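Local coordinates for protein restriction endonuclease S subunits (Thermoanaerobacter tengcongensis, PDB 3OKG) that probably binds DNA as the specificity subunit of a type I restriction-modification system, in which S and M polypeptides together make up the methyltransferase, at residues A[157-161]-A[162-166]; A[307-310]-A[311-315]; A[369-372]-A[373-377]. All blocks are in the same frame, centred on the assembly; numbering follows the deposited sequence.

Overall arrangement
The three contacts are local, each within one continuous stretch of chain, and are met in the order 1, 2, 3. Contact 1, where helix 161-165 starts, lies in the first DNA specificity region; contacts 2 and 3 fall in the second. Contact 1 stands on the other side of the chain's centre, its own centre about 64 Å from that of contact 2 and about 61 Å from that of contact 3. Contact 2 turns from strand 307-309 into strand 313-318, and about 28 Å away, centre to centre, contact 3 lies on helix 365-388, which packs against helix 174-216. This spread is consistent with two globular regions, probably for DNA recognition, held apart by long helices, as in other S subunits.

Contact 1 of 3, residues A[157-161]-A[162-166]; sequences PAVTD and NDVYN. With SO4 (sulfate ion), chain F.
With chi1 at 66°, the OG1 of T160 sits between its own backbone N and carbonyl carbon, facing the first turn of the helix, while D163, its CG beside the backbone N (chi1 -73°), swings its carboxylate back toward T160. The result is a capping box at the N-cap. D163 N donates to T160 OG1 over 3.0 Å, and in return T160 N donates to D163 OD2 at 3.1 Å, reaching that oxygen from well above the carboxylate plane. Threonine suits the N-cap because its short hydroxyl can accept from an amide in the first turn of the helix; aspartate three residues on is just long enough to repay the bond. D163 OD2 accepts a second hydrogen bond, from a water 2.6 Å away, which also donates to the A158 carbonyl and so ties the incoming loop to the cap.

A sulfate, probably from the crystallisation liquor, rests beside this helix start. T160 OG1 donates to sulfate O4, and N162 ND2 to sulfate O2 at 3.0 Å. The helix N-terminus would probably make the site more attractive to an anion.

Inside, V159 CG1 meets V164 CG2 at 4.0 Å, the two side chains crossing at about a right angle. Y165 N closes a turn on D161 O over 2.9 Å. The Y165 ring lies obliquely to that same oxygen, and its CE2 lies 4.0 Å from D161 CB. The acid end of D161 reaches beyond the turn to a salt bridge with K83, and the Y165 hydroxyl bonds to the carbonyl of V120. V164 and Y165 both lean on C119, so the short helix 161-165 lies with one flank against strand 118-121.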
ATOM      1  N   PRO A 157     -19.413  27.075  13.075  1.00 26.09           N
ATOM      2  CA  PRO A 157     -18.303  26.708  13.975  1.00 30.05           C
ATOM      3  C   PRO A 157     -17.672  25.350  13.639  1.00 26.30           C
ATOM      4  O   PRO A 157     -18.328  24.457  13.121  1.00 21.44           O
ATOM      5  CB  PRO A 157     -18.967  26.630  15.352  1.00 23.90           C
ATOM      6  CG  PRO A 157     -20.189  27.541  15.251  1.00 26.70           C
ATOM      7  CD  PRO A 157     -20.663  27.339  13.817  1.00 23.35           C
ATOM      8  N   ALA A 158     -16.392  25.210  13.951  1.00 23.15           N
ATOM      9  CA  ALA A 158     -15.723  23.917  13.851  1.00 23.14           C
ATOM     10  C   ALA A 158     -16.242  23.010  14.988  1.00 26.43           C
ATOM     11  O   ALA A 158     -17.041  23.461  15.817  1.00 23.21           O
ATOM     12  CB  ALA A 158     -14.199  24.108  13.929  1.00 22.70           C
ATOM     13  N   VAL A 159     -15.837  21.736  15.004  1.00 23.25           N
ATOM     14  CA  VAL A 159     -16.271  20.812  16.058  1.00 21.11           C
ATOM     15  C   VAL A 159     -15.851  21.310  17.442  1.00 21.59           C
ATOM     16  O   VAL A 159     -14.737  21.807  17.611  1.00 26.15           O
ATOM     17  CB  VAL A 159     -15.678  19.397  15.839  1.00 25.25           C
ATOM     18  CG1 VAL A 159     -15.943  18.490  17.072  1.00 22.26           C
ATOM     19  CG2 VAL A 159     -16.262  18.783  14.588  1.00 21.70           C
ATOM     20  N   THR A 160     -16.735  21.169  18.429  1.00 20.31           N
ATOM     21  CA  THR A 160     -16.451  21.595  19.801  1.00 23.55           C
ATOM     22  C   THR A 160     -16.331  20.376  20.726  1.00 20.38           C
ATOM     23  O   THR A 160     -16.746  19.276  20.352  1.00 19.11           O
ATOM     24  CB  THR A 160     -17.597  22.463  20.383  1.00 22.61           C
ATOM     25  OG1 THR A 160     -18.778  21.666  20.532  1.00 21.04           O
ATOM     26  CG2 THR A 160     -17.895  23.672  19.508  1.00 27.19           C
ATOM     27  N   ASP A 161     -15.787  20.575  21.926  1.00 18.13           N
ATOM     28  CA  ASP A 161     -15.710  19.478  22.899  1.00 24.20           C
ATOM     29  C   ASP A 161     -17.136  18.994  23.216  1.00 21.39           C
ATOM     30  O   ASP A 161     -17.398  17.794  23.316  1.00 20.76           O
ATOM     31  CB  ASP A 161     -15.055  19.939  24.200  1.00 21.87           C
ATOM     32  CG  ASP A 161     -13.566  20.266  24.045  1.00 29.64           C
ATOM     33  OD1 ASP A 161     -12.934  19.836  23.060  1.00 22.83           O
ATOM     34  OD2 ASP A 161     -13.027  20.968  24.922  1.00 36.74           O
ATOM     35  N   ASN A 162     -18.069  19.929  23.412  1.00 21.48           N
ATOM     36  CA  ASN A 162     -19.466  19.506  23.675  1.00 20.42           C
ATOM     37  C   ASN A 162     -20.063  18.642  22.553  1.00 19.81           C
ATOM     38  O   ASN A 162     -20.823  17.717  22.826  1.00 19.25           O
ATOM     39  CB  ASN A 162     -20.377  20.717  23.956  1.00 22.49           C
ATOM     40  CG  ASN A 162     -20.112  21.315  25.312  1.00 40.03           C
ATOM     41  OD1 ASN A 162     -19.618  20.626  26.211  1.00 32.04           O
ATOM     42  ND2 ASN A 162     -20.408  22.598  25.469  1.00 33.03           N
ATOM     43  N   ASP A 163     -19.715  18.943  21.307  1.00 17.18           N
ATOM     44  CA  ASP A 163     -20.184  18.126  20.186  1.00 23.08           C
ATOM     45  C   ASP A 163     -19.728  16.672  20.407  1.00 22.30           C
ATOM     46  O   ASP A 163     -20.477  15.715  20.215  1.00 16.94           O
ATOM     47  CB  ASP A 163     -19.575  18.612  18.860  1.00 21.63           C
ATOM     48  CG  ASP A 163     -20.171  19.937  18.368  1.00 22.14           C
ATOM     49  OD1 ASP A 163     -21.190  20.383  18.919  1.00 20.32           O
ATOM     50  OD2 ASP A 163     -19.598  20.515  17.421  1.00 24.84           O
ATOM     51  N   VAL A 164     -18.472  16.506  20.796  1.00 18.66           N
ATOM     52  CA  VAL A 164     -17.966  15.151  21.034  1.00 18.98           C
ATOM     53  C   VAL A 164     -18.690  14.493  22.223  1.00 15.59           C
ATOM     54  O   VAL A 164     -19.141  13.343  22.137  1.00 18.45           O
ATOM     55  CB  VAL A 164     -16.435  15.175  21.241  1.00 18.85           C
ATOM     56  CG1 VAL A 164     -15.882  13.749  21.538  1.00 18.88           C
ATOM     57  CG2 VAL A 164     -15.727  15.807  20.001  1.00 17.30           C
ATOM     58  N   TYR A 165     -18.821  15.216  23.327  1.00 17.02           N
ATOM     59  CA  TYR A 165     -19.485  14.656  24.501  1.00 20.96           C
ATOM     60  C   TYR A 165     -20.943  14.292  24.181  1.00 25.08           C
ATOM     61  O   TYR A 165     -21.517  13.422  24.820  1.00 19.56           O
ATOM     62  CB  TYR A 165     -19.466  15.620  25.690  1.00 23.10           C
ATOM     63  CG  TYR A 165     -18.090  15.952  26.235  1.00 21.55           C
ATOM     64  CD1 TYR A 165     -17.155  14.939  26.516  1.00 22.36           C
ATOM     65  CD2 TYR A 165     -17.744  17.257  26.516  1.00 20.62           C
ATOM     66  CE1 TYR A 165     -15.882  15.251  27.037  1.00 23.53           C
ATOM     67  CE2 TYR A 165     -16.501  17.577  27.048  1.00 22.72           C
ATOM     68  CZ  TYR A 165     -15.574  16.570  27.313  1.00 20.18           C
ATOM     69  OH  TYR A 165     -14.324  16.917  27.812  1.00 22.06           O
ATOM     70  N   ASN A 166     -21.530  14.948  23.184  1.00 19.88           N
ATOM     71  CA  ASN A 166     -22.937  14.703  22.858  1.00 20.42           C
ATOM     72  C   ASN A 166     -23.184  13.488  21.981  1.00 19.70           C
ATOM     73  O   ASN A 166     -24.336  13.074  21.779  1.00 21.46           O
ATOM     74  CB  ASN A 166     -23.559  15.955  22.206  1.00 18.48           C
ATOM     75  CG  ASN A 166     -23.852  17.036  23.222  1.00 25.68           C
ATOM     76  OD1 ASN A 166     -23.971  16.754  24.418  1.00 23.72           O
ATOM     77  ND2 ASN A 166     -23.974  18.287  22.757  1.00 23.66           N
TER
HETATM   78  S   SO4 F 402     -20.702  24.644  22.644  1.00 90.83           S
HETATM   79  O1  SO4 F 402     -19.350  24.689  23.205  1.00 43.84           O
HETATM   80  O2  SO4 F 402     -21.686  24.716  23.729  1.00 69.01           O
HETATM   81  O3  SO4 F 402     -20.839  25.766  21.697  1.00 46.54           O
HETATM   82  O4  SO4 F 402     -20.891  23.388  21.922  1.00 44.25           O
HETATM   83  O   HOH W   1     -19.689  22.951  16.448  1.00 24.72           O
HETATM   84  O   HOH W   2     -11.796  18.712  27.114  1.00 21.19           O

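Contact 2 of 3, residues A[307-310]-A[311-315]; sequences CCIG and RGLAA
G310 O receives the backbone N of L313 at 3.0 Å, a nearly linear bond (N-H...O 173°) that closes a type I beta turn from G310 to L313. The amide approaches tilted from the carbonyl plane. R311 and G312 fill the two central positions of the turn. R311, an exposed residue, suits a corner that faces solvent, whereas buried G312 brings no side chain into its place.

Beside the turn, I309 carries the apolar contact with both of its branches. Its CG2 meets L313 CD1 at 3.7 Å, and I309 CB comes within 3.8 Å of L313 CB. The other branch is set by a chi1 of 56°, which places CG1 between the backbone N and the carbonyl carbon. Extended from there, I309 CD1 reaches over the next strand, 3.5 Å from A315 N and 3.9 Å from A315 CB. The small methyl of A315 leaves room for that tip, and the branched leucine fills the space nearer the turn. A threonine here would probably lose the CD1 contacts with A315 N and CB and open a gap next to L290, which I309 and A315 both touch.

F260 and F266 pack on L313 from outside the turn. The strands on its two arms, 307-309 and 313-315, run at 130° with their axes 7.9 Å apart at closest, and they belong to different sheets. The arrangement is therefore a tight turn carrying the chain from one sheet to another across a buried apolar core, within a region of the type I DNA specificity family.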
ATOM      1  N   CYS A 307       1.931  -4.930 -35.778  1.00 32.06           N
ATOM      2  CA  CYS A 307       2.293  -3.547 -35.516  1.00 40.03           C
ATOM      3  C   CYS A 307       3.600  -3.268 -36.229  1.00 48.49           C
ATOM      4  O   CYS A 307       4.115  -4.148 -36.919  1.00 42.55           O
ATOM      5  CB  CYS A 307       2.427  -3.287 -34.016  1.00 38.23           C
ATOM      6  SG  CYS A 307       3.709  -4.299 -33.137  1.00 37.31           S
ATOM      7  N   CYS A 308       4.135  -2.059 -36.072  1.00 37.63           N
ATOM      8  CA  CYS A 308       5.456  -1.737 -36.608  1.00 37.79           C
ATOM      9  C   CYS A 308       6.258  -0.908 -35.617  1.00 48.08           C
ATOM     10  O   CYS A 308       5.695  -0.175 -34.803  1.00 41.32           O
ATOM     11  CB  CYS A 308       5.360  -1.045 -37.970  1.00 39.89           C
ATOM     12  SG  CYS A 308       4.307   0.423 -37.986  1.00 47.15           S
ATOM     13  N   ILE A 309       7.578  -1.038 -35.699  1.00 31.26           N
ATOM     14  CA  ILE A 309       8.486  -0.531 -34.689  1.00 37.48           C
ATOM     15  C   ILE A 309       9.537   0.409 -35.260  1.00 42.15           C
ATOM     16  O   ILE A 309      10.002   0.225 -36.388  1.00 38.44           O
ATOM     17  CB  ILE A 309       9.191  -1.714 -33.992  1.00 37.93           C
ATOM     18  CG1 ILE A 309       9.911  -2.599 -35.030  1.00 31.61           C
ATOM     19  CG2 ILE A 309       8.156  -2.549 -33.220  1.00 35.68           C
ATOM     20  CD1 ILE A 309      10.897  -3.605 -34.428  1.00 40.71           C
ATOM     21  N   GLY A 310       9.925   1.400 -34.463  1.00 39.38           N
ATOM     22  CA  GLY A 310      10.898   2.386 -34.884  1.00 34.59           C
ATOM     23  C   GLY A 310      12.289   2.207 -34.314  1.00 44.86           C
ATOM     24  O   GLY A 310      12.606   1.189 -33.693  1.00 45.67           O
ATOM     25  N   ARG A 311      13.122   3.218 -34.551  1.00 42.95           N
ATOM     26  CA  ARG A 311      14.513   3.284 -34.089  1.00 50.60           C
ATOM     27  C   ARG A 311      14.799   2.603 -32.761  1.00 45.18           C
ATOM     28  O   ARG A 311      15.895   2.086 -32.549  1.00 44.79           O
ATOM     29  CB  ARG A 311      14.899   4.748 -33.862  1.00 53.75           C
ATOM     30  CG  ARG A 311      15.733   5.438 -34.912  1.00 74.35           C
ATOM     31  CD  ARG A 311      16.494   6.544 -34.194  1.00 73.73           C
ATOM     32  NE  ARG A 311      16.752   7.738 -34.989  1.00 98.51           N
ATOM     33  CZ  ARG A 311      17.209   8.879 -34.476  1.00103.06           C
ATOM     34  NH1 ARG A 311      17.452   8.971 -33.172  1.00 90.25           N
ATOM     35  NH2 ARG A 311      17.421   9.929 -35.260  1.00 94.38           N
ATOM     36  N   GLY A 312      13.846   2.681 -31.838  1.00 45.88           N
ATOM     37  CA  GLY A 312      14.109   2.345 -30.450  1.00 53.02           C
ATOM     38  C   GLY A 312      13.941   0.879 -30.106  1.00 36.61           C
ATOM     39  O   GLY A 312      14.397   0.428 -29.044  1.00 38.98           O
ATOM     40  N   LEU A 313      13.285   0.146 -31.000  1.00 36.82           N
ATOM     41  CA  LEU A 313      12.928  -1.248 -30.751  1.00 36.34           C
ATOM     42  C   LEU A 313      13.596  -2.223 -31.717  1.00 46.68           C
ATOM     43  O   LEU A 313      13.944  -1.860 -32.840  1.00 35.53           O
ATOM     44  CB  LEU A 313      11.418  -1.420 -30.882  1.00 34.09           C
ATOM     45  CG  LEU A 313      10.578  -0.638 -29.868  1.00 35.94           C
ATOM     46  CD1 LEU A 313       9.120  -0.950 -30.053  1.00 33.71           C
ATOM     47  CD2 LEU A 313      11.038  -0.982 -28.454  1.00 34.86           C
ATOM     48  N   ALA A 314      13.779  -3.458 -31.257  1.00 32.80           N
ATOM     49  CA  ALA A 314      13.947  -4.600 -32.147  1.00 35.29           C
ATOM     50  C   ALA A 314      12.786  -5.558 -31.849  1.00 32.43           C
ATOM     51  O   ALA A 314      12.259  -5.564 -30.743  1.00 35.15           O
ATOM     52  CB  ALA A 314      15.294  -5.277 -31.896  1.00 34.47           C
ATOM     53  N   ALA A 315      12.359  -6.338 -32.838  1.00 37.74           N
ATOM     54  CA  ALA A 315      11.411  -7.421 -32.591  1.00 32.38           C
ATOM     55  C   ALA A 315      12.104  -8.780 -32.791  1.00 32.56           C
ATOM     56  O   ALA A 315      12.877  -8.960 -33.740  1.00 33.03           O
ATOM     57  CB  ALA A 315      10.215  -7.300 -33.496  1.00 35.19           C
TER

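Contact 3 of 3, residues A[369-372]-A[373-377]; sequences RRIV and AYLDQ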
ATOM      1  N   ARG A 369       8.915 -25.848 -21.944  1.00 25.68           N
ATOM      2  CA  ARG A 369       7.552 -25.610 -21.481  1.00 26.03           C
ATOM      3  C   ARG A 369       7.397 -26.025 -20.013  1.00 27.09           C
ATOM      4  O   ARG A 369       6.773 -25.318 -19.227  1.00 29.22           O
ATOM      5  CB  ARG A 369       6.521 -26.313 -22.375  1.00 32.77           C
ATOM      6  CG  ARG A 369       6.343 -25.619 -23.737  1.00 37.67           C
ATOM      7  CD  ARG A 369       5.161 -26.196 -24.530  1.00 39.14           C
ATOM      8  NE  ARG A 369       5.362 -27.609 -24.842  1.00 48.73           N
ATOM      9  CZ  ARG A 369       5.709 -28.071 -26.043  1.00 69.52           C
ATOM     10  NH1 ARG A 369       5.883 -27.230 -27.058  1.00 47.52           N
ATOM     11  NH2 ARG A 369       5.876 -29.380 -26.225  1.00 46.35           N
ATOM     12  N   ARG A 370       7.985 -27.165 -19.662  1.00 25.07           N
ATOM     13  CA  ARG A 370       7.958 -27.682 -18.280  1.00 28.05           C
ATOM     14  C   ARG A 370       8.559 -26.678 -17.287  1.00 36.35           C
ATOM     15  O   ARG A 370       7.993 -26.422 -16.223  1.00 29.17           O
ATOM     16  CB  ARG A 370       8.711 -29.024 -18.205  1.00 36.64           C
ATOM     17  CG  ARG A 370       8.563 -29.781 -16.870  1.00 35.72           C
ATOM     18  CD  ARG A 370       9.460 -31.031 -16.820  1.00 35.57           C
ATOM     19  NE  ARG A 370      10.856 -30.652 -16.619  1.00 37.61           N
ATOM     20  CZ  ARG A 370      11.383 -30.360 -15.433  1.00 40.66           C
ATOM     21  NH1 ARG A 370      10.637 -30.426 -14.331  1.00 43.85           N
ATOM     22  NH2 ARG A 370      12.653 -29.999 -15.343  1.00 34.62           N
ATOM     23  N   ILE A 371       9.702 -26.103 -17.648  1.00 27.58           N
ATOM     24  CA  ILE A 371      10.379 -25.118 -16.823  1.00 31.49           C
ATOM     25  C   ILE A 371       9.639 -23.778 -16.795  1.00 21.70           C
ATOM     26  O   ILE A 371       9.520 -23.162 -15.737  1.00 27.16           O
ATOM     27  CB  ILE A 371      11.843 -24.896 -17.292  1.00 28.25           C
ATOM     28  CG1 ILE A 371      12.659 -26.169 -17.075  1.00 28.93           C
ATOM     29  CG2 ILE A 371      12.479 -23.731 -16.539  1.00 29.68           C
ATOM     30  CD1 ILE A 371      14.054 -26.111 -17.706  1.00 23.01           C
ATOM     31  N   VAL A 372       9.102 -23.348 -17.935  1.00 21.13           N
ATOM     32  CA  VAL A 372       8.285 -22.117 -17.979  1.00 23.76           C
ATOM     33  C   VAL A 372       7.058 -22.233 -17.044  1.00 40.01           C
ATOM     34  O   VAL A 372       6.677 -21.280 -16.363  1.00 26.22           O
ATOM     35  CB  VAL A 372       7.833 -21.745 -19.426  1.00 22.01           C
ATOM     36  CG1 VAL A 372       6.685 -20.758 -19.418  1.00 23.63           C
ATOM     37  CG2 VAL A 372       9.000 -21.109 -20.217  1.00 25.62           C
ATOM     38  N   ALA A 373       6.437 -23.400 -17.013  1.00 28.27           N
ATOM     39  CA  ALA A 373       5.292 -23.591 -16.118  1.00 32.76           C
ATOM     40  C   ALA A 373       5.707 -23.372 -14.648  1.00 27.08           C
ATOM     41  O   ALA A 373       5.000 -22.739 -13.870  1.00 28.49           O
ATOM     42  CB  ALA A 373       4.710 -24.965 -16.313  1.00 31.91           C
ATOM     43  N   TYR A 374       6.879 -23.874 -14.283  1.00 26.71           N
ATOM     44  CA  TYR A 374       7.394 -23.688 -12.932  1.00 24.81           C
ATOM     45  C   TYR A 374       7.692 -22.223 -12.608  1.00 33.43           C
ATOM     46  O   TYR A 374       7.286 -21.724 -11.566  1.00 25.35           O
ATOM     47  CB  TYR A 374       8.628 -24.556 -12.697  1.00 26.76           C
ATOM     48  CG  TYR A 374       9.359 -24.223 -11.424  1.00 31.62           C
ATOM     49  CD1 TYR A 374       8.811 -24.549 -10.179  1.00 31.68           C
ATOM     50  CD2 TYR A 374      10.594 -23.597 -11.458  1.00 33.92           C
ATOM     51  CE1 TYR A 374       9.474 -24.247  -8.994  1.00 27.82           C
ATOM     52  CE2 TYR A 374      11.280 -23.297 -10.271  1.00 46.55           C
ATOM     53  CZ  TYR A 374      10.713 -23.625  -9.046  1.00 51.48           C
ATOM     54  OH  TYR A 374      11.375 -23.329  -7.871  1.00 35.73           O
ATOM     55  N   LEU A 375       8.420 -21.541 -13.491  1.00 22.88           N
ATOM     56  CA  LEU A 375       8.733 -20.122 -13.310  1.00 24.06           C
ATOM     57  C   LEU A 375       7.475 -19.254 -13.271  1.00 25.97           C
ATOM     58  O   LEU A 375       7.425 -18.268 -12.548  1.00 22.79           O
ATOM     59  CB  LEU A 375       9.639 -19.617 -14.456  1.00 22.56           C
ATOM     60  CG  LEU A 375      11.059 -20.215 -14.520  1.00 21.64           C
ATOM     61  CD1 LEU A 375      11.799 -19.610 -15.745  1.00 18.85           C
ATOM     62  CD2 LEU A 375      11.831 -19.962 -13.237  1.00 20.82           C
ATOM     63  N   ASP A 376       6.494 -19.589 -14.102  1.00 22.11           N
ATOM     64  CA  ASP A 376       5.251 -18.833 -14.137  1.00 21.81           C
ATOM     65  C   ASP A 376       4.583 -18.860 -12.767  1.00 25.14           C
ATOM     66  O   ASP A 376       4.034 -17.847 -12.329  1.00 26.98           O
ATOM     67  CB  ASP A 376       4.285 -19.423 -15.165  1.00 26.69           C
ATOM     68  CG  ASP A 376       4.606 -18.995 -16.584  1.00 38.60           C
ATOM     69  OD1 ASP A 376       5.457 -18.095 -16.777  1.00 34.74           O
ATOM     70  OD2 ASP A 376       3.988 -19.566 -17.500  1.00 33.54           O
ATOM     71  N   GLN A 377       4.609 -20.020 -12.111  1.00 25.39           N
ATOM     72  CA  GLN A 377       3.993 -20.130 -10.778  1.00 28.39           C
ATOM     73  C   GLN A 377       4.664 -19.158  -9.792  1.00 27.82           C
ATOM     74  O   GLN A 377       4.004 -18.412  -9.091  1.00 24.99           O
ATOM     75  CB  GLN A 377       4.055 -21.583 -10.282  1.00 32.09           C
ATOM     76  CG  GLN A 377       3.693 -21.786  -8.825  1.00 42.84           C
ATOM     77  CD  GLN A 377       2.289 -22.356  -8.627  1.00 71.79           C
ATOM     78  OE1 GLN A 377       1.411 -22.226  -9.490  1.00 47.68           O
ATOM     79  NE2 GLN A 377       2.074 -22.996  -7.478  1.00 49.50           N
TER
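Successive i to i+4 backbone bonds wind 369-377 as a continuous alpha helix, L375 N donating to I371 O at 3.0 Å in a nearly straight bond. D376 N donates likewise to V372 O, and A373 N to R369 O. The bond from Y374 N to R370 O is weak.

On one flank V372 and D376, a turn apart, cross obliquely. V372 CG1 lies anti to its backbone N (chi1 163°), and that methyl runs alongside the carboxylate, 3.5 Å from D376 OD2. The acid has its polar partner elsewhere, since OD1 bonds to the hydroxyl of Y329. An aspartate is short enough to lie against its own helix and still meet that tyrosine, and the branched valine offers one methyl alongside the acid and an apolar surface to F325.

Around the helix, I371 and L375 form the buried side, I371 CG2 standing 4.3 Å from L375 CD1. This is a loose touch, and each of the two finds more outside the turn: I371 reaches V216 and W326, and L375 reaches A212 and Y329. Y374, its CG anti to the backbone N, touches L208 and A212, and its CB lies 3.5 Å from I371 O. A373 CB rests 3.6 Å from R369 O. The long arginines suit exposed positions, where R369 forms a salt bridge with E323 and R370 with E367.

I371, Y374 and L375, at i, i+3 and i+4, thus line the side facing helix 174-216, as is common in coiled coils and consistent with the one predicted to begin here and with the long paired helices of type I S subunits.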